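Cephalosporin acylase (Bacillus halodurans, PDB 2NLZ) probably cleaves or transfers acyl groups at amide bonds, as a cephalosporin acylase-like member of the gamma-glutamyltranspeptidase family of N-terminal nucleophile hydrolases. Local coordinates at residues T54-N66 against A145-L159. The protein carries 1 engineered substitution. Sequence-based numbering, arbitrary orientation.
Sequences TATALTVLEPTSN and AIRYAEEGYPVTPTL
V60 and L61 meet A145, Y148, A149 and Y153 where helix 54-61 runs beside helix 145-151, nearly parallel at 14° with axes 8.6 Å apart. The backbones lie closest at A57 and A145, whose CA atoms are 4.2 Å apart; there A145 CB rests on the T56 carbonyl. V60 turns both methyls to A149, CG1 against its CA and N and CG2 3.9 Å from A149 CB. L61 CD1 lies 3.8 Å from Y148 CD1, while L61 CD2 sits over a face of both the Y148 and Y153 rings, 3.8 Å from the Y153 centroid and 16° off its normal, a CH-pi contact. With CG between backbone N and carbonyl carbon, the Y153 ring reaches the end of helix 54-61. Its OH donates to V60 O at 2.6 Å, in the carbonyl plane and on a lone pair, C=O...O angle 142°. Past this bond, L159 CD1 approaches T64 OG1 to 3.4 Å, at the type I turn E62-S65; E62 OE2 is hydrogen-bonded to S29 OG, and OE1 salt-bridges R511. This parallel helix packing, closed by a tyrosine-to-carbonyl bond, is consistent with helix 47-61 in one helical layer of the Ntn-hydrolase alpha-beta-beta-alpha sandwich, helix 143-151 beside it.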
ATOM      1  N   THR D  54      -7.128  29.247  22.999  1.00 25.01           N
ATOM      2  CA  THR D  54      -6.282  28.396  22.194  1.00 23.15           C
ATOM      3  C   THR D  54      -5.187  29.170  21.456  1.00 25.27           C
ATOM      4  O   THR D  54      -4.074  28.674  21.313  1.00 23.86           O
ATOM      5  CB  THR D  54      -7.141  27.641  21.172  1.00 27.79           C
ATOM      6  OG1 THR D  54      -8.298  27.101  21.827  1.00 25.20           O
ATOM      7  CG2 THR D  54      -6.348  26.519  20.532  1.00 20.92           C
ATOM      8  N   ALA D  55      -5.504  30.377  20.990  1.00 18.83           N
ATOM      9  CA  ALA D  55      -4.548  31.166  20.222  1.00 19.08           C
ATOM     10  C   ALA D  55      -3.395  31.585  21.108  1.00 24.50           C
ATOM     11  O   ALA D  55      -2.226  31.390  20.763  1.00 23.75           O
ATOM     12  CB  ALA D  55      -5.218  32.382  19.618  1.00 11.66           C
ATOM     13  N   THR D  56      -3.742  32.143  22.264  1.00 28.45           N
ATOM     14  CA  THR D  56      -2.755  32.613  23.230  1.00 27.33           C
ATOM     15  C   THR D  56      -1.966  31.449  23.811  1.00 24.55           C
ATOM     16  O   THR D  56      -0.783  31.599  24.117  1.00 23.48           O
ATOM     17  CB  THR D  56      -3.400  33.420  24.380  1.00 31.24           C
ATOM     18  OG1 THR D  56      -4.500  32.686  24.931  1.00 39.29           O
ATOM     19  CG2 THR D  56      -3.889  34.761  23.881  1.00 27.08           C
ATOM     20  N   ALA D  57      -2.628  30.302  23.969  1.00 17.46           N
ATOM     21  CA  ALA D  57      -1.959  29.079  24.405  1.00 24.80           C
ATOM     22  C   ALA D  57      -0.873  28.664  23.425  1.00 23.45           C
ATOM     23  O   ALA D  57       0.239  28.343  23.843  1.00 24.08           O
ATOM     24  CB  ALA D  57      -2.957  27.949  24.604  1.00 32.32           C
ATOM     25  N   LEU D  58      -1.207  28.706  22.130  1.00 22.59           N
ATOM     26  CA  LEU D  58      -0.295  28.347  21.031  1.00 24.33           C
ATOM     27  C   LEU D  58       0.942  29.232  20.985  1.00 27.83           C
ATOM     28  O   LEU D  58       2.007  28.819  20.524  1.00 30.04           O
ATOM     29  CB  LEU D  58      -1.025  28.419  19.682  1.00 15.36           C
ATOM     30  CG  LEU D  58      -2.041  27.316  19.377  1.00 25.85           C
ATOM     31  CD1 LEU D  58      -3.011  27.712  18.265  1.00 33.15           C
ATOM     32  CD2 LEU D  58      -1.353  26.007  19.046  1.00 28.39           C
ATOM     33  N   THR D  59       0.771  30.462  21.462  1.00 30.95           N
ATOM     34  CA  THR D  59       1.842  31.443  21.569  1.00 22.94           C
ATOM     35  C   THR D  59       2.972  30.938  22.467  1.00 20.65           C
ATOM     36  O   THR D  59       4.134  31.286  22.276  1.00 30.30           O
ATOM     37  CB  THR D  59       1.266  32.775  22.041  1.00 20.64           C
ATOM     38  OG1 THR D  59       1.350  33.721  20.976  1.00 33.49           O
ATOM     39  CG2 THR D  59       1.999  33.314  23.253  1.00 23.28           C
ATOM     40  N   VAL D  60       2.616  30.080  23.416  1.00 23.66           N
ATOM     41  CA  VAL D  60       3.569  29.506  24.336  1.00 24.24           C
ATOM     42  C   VAL D  60       3.917  28.079  23.937  1.00 25.80           C
ATOM     43  O   VAL D  60       5.068  27.664  24.066  1.00 26.54           O
ATOM     44  CB  VAL D  60       3.011  29.498  25.766  1.00 29.76           C
ATOM     45  CG1 VAL D  60       3.967  28.765  26.711  1.00 18.92           C
ATOM     46  CG2 VAL D  60       2.711  30.934  26.249  1.00 19.06           C
ATOM     47  N   LEU D  61       2.923  27.349  23.427  1.00 26.25           N
ATOM     48  CA  LEU D  61       3.031  25.901  23.212  1.00 24.94           C
ATOM     49  C   LEU D  61       3.673  25.494  21.899  1.00 24.98           C
ATOM     50  O   LEU D  61       4.242  24.400  21.790  1.00 23.88           O
ATOM     51  CB  LEU D  61       1.667  25.236  23.344  1.00 23.76           C
ATOM     52  CG  LEU D  61       1.061  25.295  24.744  1.00 22.74           C
ATOM     53  CD1 LEU D  61      -0.432  25.058  24.679  1.00 22.24           C
ATOM     54  CD2 LEU D  61       1.769  24.297  25.657  1.00 30.26           C
ATOM     55  N   GLU D  62       3.587  26.373  20.910  1.00 13.01           N
ATOM     56  CA  GLU D  62       4.232  26.140  19.613  1.00 21.79           C
ATOM     57  C   GLU D  62       4.982  27.387  19.111  1.00 23.49           C
ATOM     58  O   GLU D  62       4.566  28.006  18.133  1.00 27.47           O
ATOM     59  CB  GLU D  62       3.190  25.691  18.590  1.00 20.60           C
ATOM     60  CG  GLU D  62       3.764  25.042  17.355  1.00 23.81           C
ATOM     61  CD  GLU D  62       2.698  24.531  16.405  1.00 23.42           C
ATOM     62  OE1 GLU D  62       2.821  24.774  15.189  1.00 27.16           O
ATOM     63  OE2 GLU D  62       1.737  23.886  16.870  1.00 14.15           O
ATOM     64  N   PRO D  63       6.107  27.745  19.766  1.00 24.08           N
ATOM     65  CA  PRO D  63       6.818  28.993  19.459  1.00 27.82           C
ATOM     66  C   PRO D  63       7.527  28.965  18.111  1.00 27.04           C
ATOM     67  O   PRO D  63       8.017  29.987  17.642  1.00 33.09           O
ATOM     68  CB  PRO D  63       7.850  29.107  20.587  1.00 26.55           C
ATOM     69  CG  PRO D  63       7.459  28.060  21.590  1.00 28.34           C
ATOM     70  CD  PRO D  63       6.789  26.991  20.828  1.00 22.34           C
ATOM     71  N   THR D  64       7.560  27.796  17.493  1.00 30.10           N
ATOM     72  CA  THR D  64       8.197  27.637  16.210  1.00 28.45           C
ATOM     73  C   THR D  64       7.318  28.138  15.081  1.00 29.99           C
ATOM     74  O   THR D  64       7.779  28.236  13.962  1.00 32.30           O
ATOM     75  CB  THR D  64       8.543  26.168  15.944  1.00 31.96           C
ATOM     76  OG1 THR D  64       7.362  25.368  16.056  1.00 35.55           O
ATOM     77  CG2 THR D  64       9.580  25.671  16.938  1.00 31.76           C
ATOM     78  N   SER D  65       6.061  28.461  15.371  1.00 23.69           N
ATOM     79  CA  SER D  65       5.095  28.824  14.329  1.00 30.97           C
ATOM     80  C   SER D  65       4.336  30.104  14.646  1.00 30.04           C
ATOM     81  O   SER D  65       3.360  30.453  13.979  1.00 27.93           O
ATOM     82  CB  SER D  65       4.085  27.691  14.143  1.00 29.54           C
ATOM     83  OG  SER D  65       4.709  26.537  13.622  1.00 32.39           O
ATOM     84  N   ASN D  66       4.807  30.825  15.647  1.00 29.80           N
ATOM     85  CA  ASN D  66       3.927  31.704  16.358  1.00 26.68           C
ATOM     86  C   ASN D  66       4.666  32.637  17.277  1.00 31.64           C
ATOM     87  O   ASN D  66       5.855  32.460  17.510  1.00 37.74           O
ATOM     88  CB  ASN D  66       3.037  30.825  17.215  1.00 26.01           C
ATOM     89  CG  ASN D  66       1.722  31.412  17.425  1.00 35.41           C
ATOM     90  OD1 ASN D  66       1.010  31.030  18.337  1.00 31.95           O
ATOM     91  ND2 ASN D  66       1.368  32.372  16.582  1.00 58.97           N
ATOM     92  N   ALA D 145      -2.871  29.853  29.113  1.00 33.29           N
ATOM     93  CA  ALA D 145      -1.668  30.271  28.392  1.00 32.95           C
ATOM     94  C   ALA D 145      -0.589  30.736  29.355  1.00 36.42           C
ATOM     95  O   ALA D 145       0.574  30.363  29.202  1.00 31.38           O
ATOM     96  CB  ALA D 145      -1.997  31.379  27.409  1.00 26.97           C
ATOM     97  N   ILE D 146      -0.999  31.541  30.344  1.00 39.84           N
ATOM     98  CA  ILE D 146      -0.124  32.047  31.415  1.00 42.20           C
ATOM     99  C   ILE D 146       0.384  30.902  32.275  1.00 38.94           C
ATOM    100  O   ILE D 146       1.579  30.798  32.544  1.00 38.29           O
ATOM    101  CB  ILE D 146      -0.849  33.095  32.297  1.00 41.51           C
ATOM    102  CG1 ILE D 146      -1.126  34.363  31.489  1.00 43.62           C
ATOM    103  CG2 ILE D 146      -0.033  33.428  33.530  1.00 40.75           C
ATOM    104  CD1 ILE D 146      -2.235  35.230  32.055  1.00 50.75           C
ATOM    105  N   ARG D 147      -0.531  30.031  32.676  1.00 40.69           N
ATOM    106  CA  ARG D 147      -0.193  28.866  33.482  1.00 47.69           C
ATOM    107  C   ARG D 147       0.856  27.988  32.797  1.00 46.06           C
ATOM    108  O   ARG D 147       1.745  27.460  33.457  1.00 44.94           O
ATOM    109  CB  ARG D 147      -1.455  28.044  33.767  1.00 53.10           C
ATOM    110  CG  ARG D 147      -1.341  27.014  34.893  1.00 56.04           C
ATOM    111  CD  ARG D 147      -2.285  25.802  34.722  1.00 64.09           C
ATOM    112  NE  ARG D 147      -3.483  26.046  33.906  1.00 90.01           N
ATOM    113  CZ  ARG D 147      -4.566  26.736  34.285  1.00 88.67           C
ATOM    114  NH1 ARG D 147      -4.633  27.311  35.481  1.00 86.19           N
ATOM    115  NH2 ARG D 147      -5.585  26.873  33.444  1.00 78.94           N
ATOM    116  N   TYR D 148       0.742  27.838  31.477  1.00 47.89           N
ATOM    117  CA  TYR D 148       1.675  27.013  30.716  1.00 41.37           C
ATOM    118  C   TYR D 148       3.039  27.677  30.635  1.00 40.82           C
ATOM    119  O   TYR D 148       4.063  27.007  30.711  1.00 45.80           O
ATOM    120  CB  TYR D 148       1.162  26.738  29.296  1.00 42.45           C
ATOM    121  CG  TYR D 148       0.034  25.727  29.184  1.00 37.70           C
ATOM    122  CD1 TYR D 148      -1.058  25.970  28.353  1.00 39.12           C
ATOM    123  CD2 TYR D 148       0.058  24.533  29.901  1.00 40.27           C
ATOM    124  CE1 TYR D 148      -2.098  25.058  28.237  1.00 47.57           C
ATOM    125  CE2 TYR D 148      -0.979  23.616  29.791  1.00 45.44           C
ATOM    126  CZ  TYR D 148      -2.053  23.889  28.955  1.00 50.52           C
ATOM    127  OH  TYR D 148      -3.091  22.999  28.832  1.00 51.04           O
ATOM    128  N   ALA D 149       3.049  28.995  30.479  1.00 39.79           N
ATOM    129  CA  ALA D 149       4.300  29.716  30.352  1.00 40.30           C
ATOM    130  C   ALA D 149       5.097  29.698  31.652  1.00 46.32           C
ATOM    131  O   ALA D 149       6.311  29.557  31.621  1.00 48.03           O
ATOM    132  CB  ALA D 149       4.042  31.130  29.888  1.00 43.79           C
ATOM    133  N   GLU D 150       4.405  29.820  32.786  1.00 47.66           N
ATOM    134  CA  GLU D 150       5.050  29.839  34.106  1.00 46.51           C
ATOM    135  C   GLU D 150       5.520  28.465  34.565  1.00 49.20           C
ATOM    136  O   GLU D 150       6.640  28.315  35.040  1.00 53.57           O
ATOM    137  CB  GLU D 150       4.121  30.444  35.162  1.00 44.71           C
ATOM    138  CG  GLU D 150       4.296  31.937  35.340  1.00 54.74           C
ATOM    139  CD  GLU D 150       3.428  32.523  36.427  1.00 57.91           C
ATOM    140  OE1 GLU D 150       2.232  32.171  36.498  1.00 57.16           O
ATOM    141  OE2 GLU D 150       3.943  33.360  37.199  1.00 61.25           O
ATOM    142  N   GLU D 151       4.658  27.466  34.419  1.00 53.84           N
ATOM    143  CA  GLU D 151       4.949  26.131  34.915  1.00 59.89           C
ATOM    144  C   GLU D 151       5.751  25.315  33.916  1.00 56.02           C
ATOM    145  O   GLU D 151       6.560  24.482  34.303  1.00 60.34           O
ATOM    146  CB  GLU D 151       3.658  25.410  35.301  1.00 63.87           C
ATOM    147  CG  GLU D 151       3.016  25.971  36.572  1.00 78.54           C
ATOM    148  CD  GLU D 151       1.536  25.625  36.714  1.00 84.19           C
ATOM    149  OE1 GLU D 151       0.825  26.374  37.421  1.00 84.87           O
ATOM    150  OE2 GLU D 151       1.084  24.615  36.125  1.00 88.96           O
ATOM    151  N   GLY D 152       5.526  25.559  32.632  1.00 52.30           N
ATOM    152  CA  GLY D 152       6.272  24.872  31.578  1.00 48.72           C
ATOM    153  C   GLY D 152       5.604  23.631  31.013  1.00 42.51           C
ATOM    154  O   GLY D 152       4.643  23.119  31.581  1.00 40.50           O
ATOM    155  N   TYR D 153       6.130  23.146  29.892  1.00 37.26           N
ATOM    156  CA  TYR D 153       5.595  21.952  29.231  1.00 36.76           C
ATOM    157  C   TYR D 153       6.678  21.074  28.598  1.00 38.46           C
ATOM    158  O   TYR D 153       7.701  21.585  28.154  1.00 33.78           O
ATOM    159  CB  TYR D 153       4.553  22.343  28.174  1.00 34.05           C
ATOM    160  CG  TYR D 153       5.088  23.174  27.029  1.00 31.45           C
ATOM    161  CD1 TYR D 153       5.450  22.583  25.823  1.00 29.01           C
ATOM    162  CD2 TYR D 153       5.215  24.556  27.149  1.00 37.81           C
ATOM    163  CE1 TYR D 153       5.943  23.344  24.768  1.00 38.48           C
ATOM    164  CE2 TYR D 153       5.703  25.325  26.102  1.00 37.04           C
ATOM    165  CZ  TYR D 153       6.066  24.712  24.915  1.00 40.00           C
ATOM    166  OH  TYR D 153       6.543  25.475  23.876  1.00 35.38           O
ATOM    167  N   PRO D 154       6.451  19.744  28.559  1.00 40.19           N
ATOM    168  CA  PRO D 154       7.374  18.834  27.864  1.00 36.68           C
ATOM    169  C   PRO D 154       7.289  18.980  26.356  1.00 37.54           C
ATOM    170  O   PRO D 154       6.198  19.000  25.796  1.00 38.49           O
ATOM    171  CB  PRO D 154       6.889  17.442  28.277  1.00 31.13           C
ATOM    172  CG  PRO D 154       5.478  17.619  28.664  1.00 33.30           C
ATOM    173  CD  PRO D 154       5.327  19.019  29.183  1.00 36.63           C
ATOM    174  N   VAL D 155       8.446  19.077  25.713  1.00 40.96           N
ATOM    175  CA  VAL D 155       8.534  19.316  24.277  1.00 39.25           C
ATOM    176  C   VAL D 155       8.330  18.023  23.466  1.00 42.83           C
ATOM    177  O   VAL D 155       9.015  17.021  23.677  1.00 44.84           O
ATOM    178  CB  VAL D 155       9.877  20.002  23.932  1.00 31.40           C
ATOM    179  CG1 VAL D 155      10.057  20.153  22.431  1.00 20.21           C
ATOM    180  CG2 VAL D 155       9.948  21.348  24.609  1.00 30.48           C
ATOM    181  N   THR D 156       7.369  18.048  22.551  1.00 46.57           N
ATOM    182  CA  THR D 156       7.098  16.886  21.712  1.00 53.03           C
ATOM    183  C   THR D 156       8.176  16.772  20.617  1.00 50.85           C
ATOM    184  O   THR D 156       8.771  17.789  20.243  1.00 47.25           O
ATOM    185  CB  THR D 156       5.666  16.946  21.101  1.00 59.72           C
ATOM    186  OG1 THR D 156       5.628  17.924  20.057  1.00 67.12           O
ATOM    187  CG2 THR D 156       4.607  17.279  22.172  1.00 61.13           C
ATOM    188  N   PRO D 157       8.443  15.540  20.118  1.00 53.76           N
ATOM    189  CA  PRO D 157       9.453  15.268  19.082  1.00 56.45           C
ATOM    190  C   PRO D 157       9.376  16.163  17.843  1.00 56.42           C
ATOM    191  O   PRO D 157      10.414  16.583  17.324  1.00 58.71           O
ATOM    192  CB  PRO D 157       9.149  13.828  18.672  1.00 55.65           C
ATOM    193  CG  PRO D 157       8.544  13.222  19.856  1.00 56.90           C
ATOM    194  CD  PRO D 157       7.780  14.299  20.556  1.00 54.82           C
ATOM    195  N   THR D 158       8.160  16.430  17.374  1.00 52.04           N
ATOM    196  CA  THR D 158       7.949  17.235  16.175  1.00 53.90           C
ATOM    197  C   THR D 158       8.359  18.685  16.418  1.00 52.98           C
ATOM    198  O   THR D 158       9.108  19.263  15.624  1.00 50.60           O
ATOM    199  CB  THR D 158       6.482  17.179  15.714  1.00 56.42           C
ATOM    200  OG1 THR D 158       6.031  15.824  15.744  1.00 54.06           O
ATOM    201  CG2 THR D 158       6.328  17.739  14.302  1.00 51.81           C
ATOM    202  N   LEU D 159       7.871  19.254  17.521  1.00 47.85           N
ATOM    203  CA  LEU D 159       8.253  20.595  17.929  1.00 41.79           C
ATOM    204  C   LEU D 159       9.769  20.669  18.140  1.00 41.10           C
ATOM    205  O   LEU D 159      10.404  21.645  17.740  1.00 33.69           O
ATOM    206  CB  LEU D 159       7.498  21.000  19.194  1.00 36.27           C
ATOM    207  CG  LEU D 159       7.756  22.389  19.773  1.00 30.81           C
ATOM    208  CD1 LEU D 159       7.187  23.442  18.865  1.00 38.03           C
ATOM    209  CD2 LEU D 159       7.133  22.496  21.147  1.00 37.21           C
TER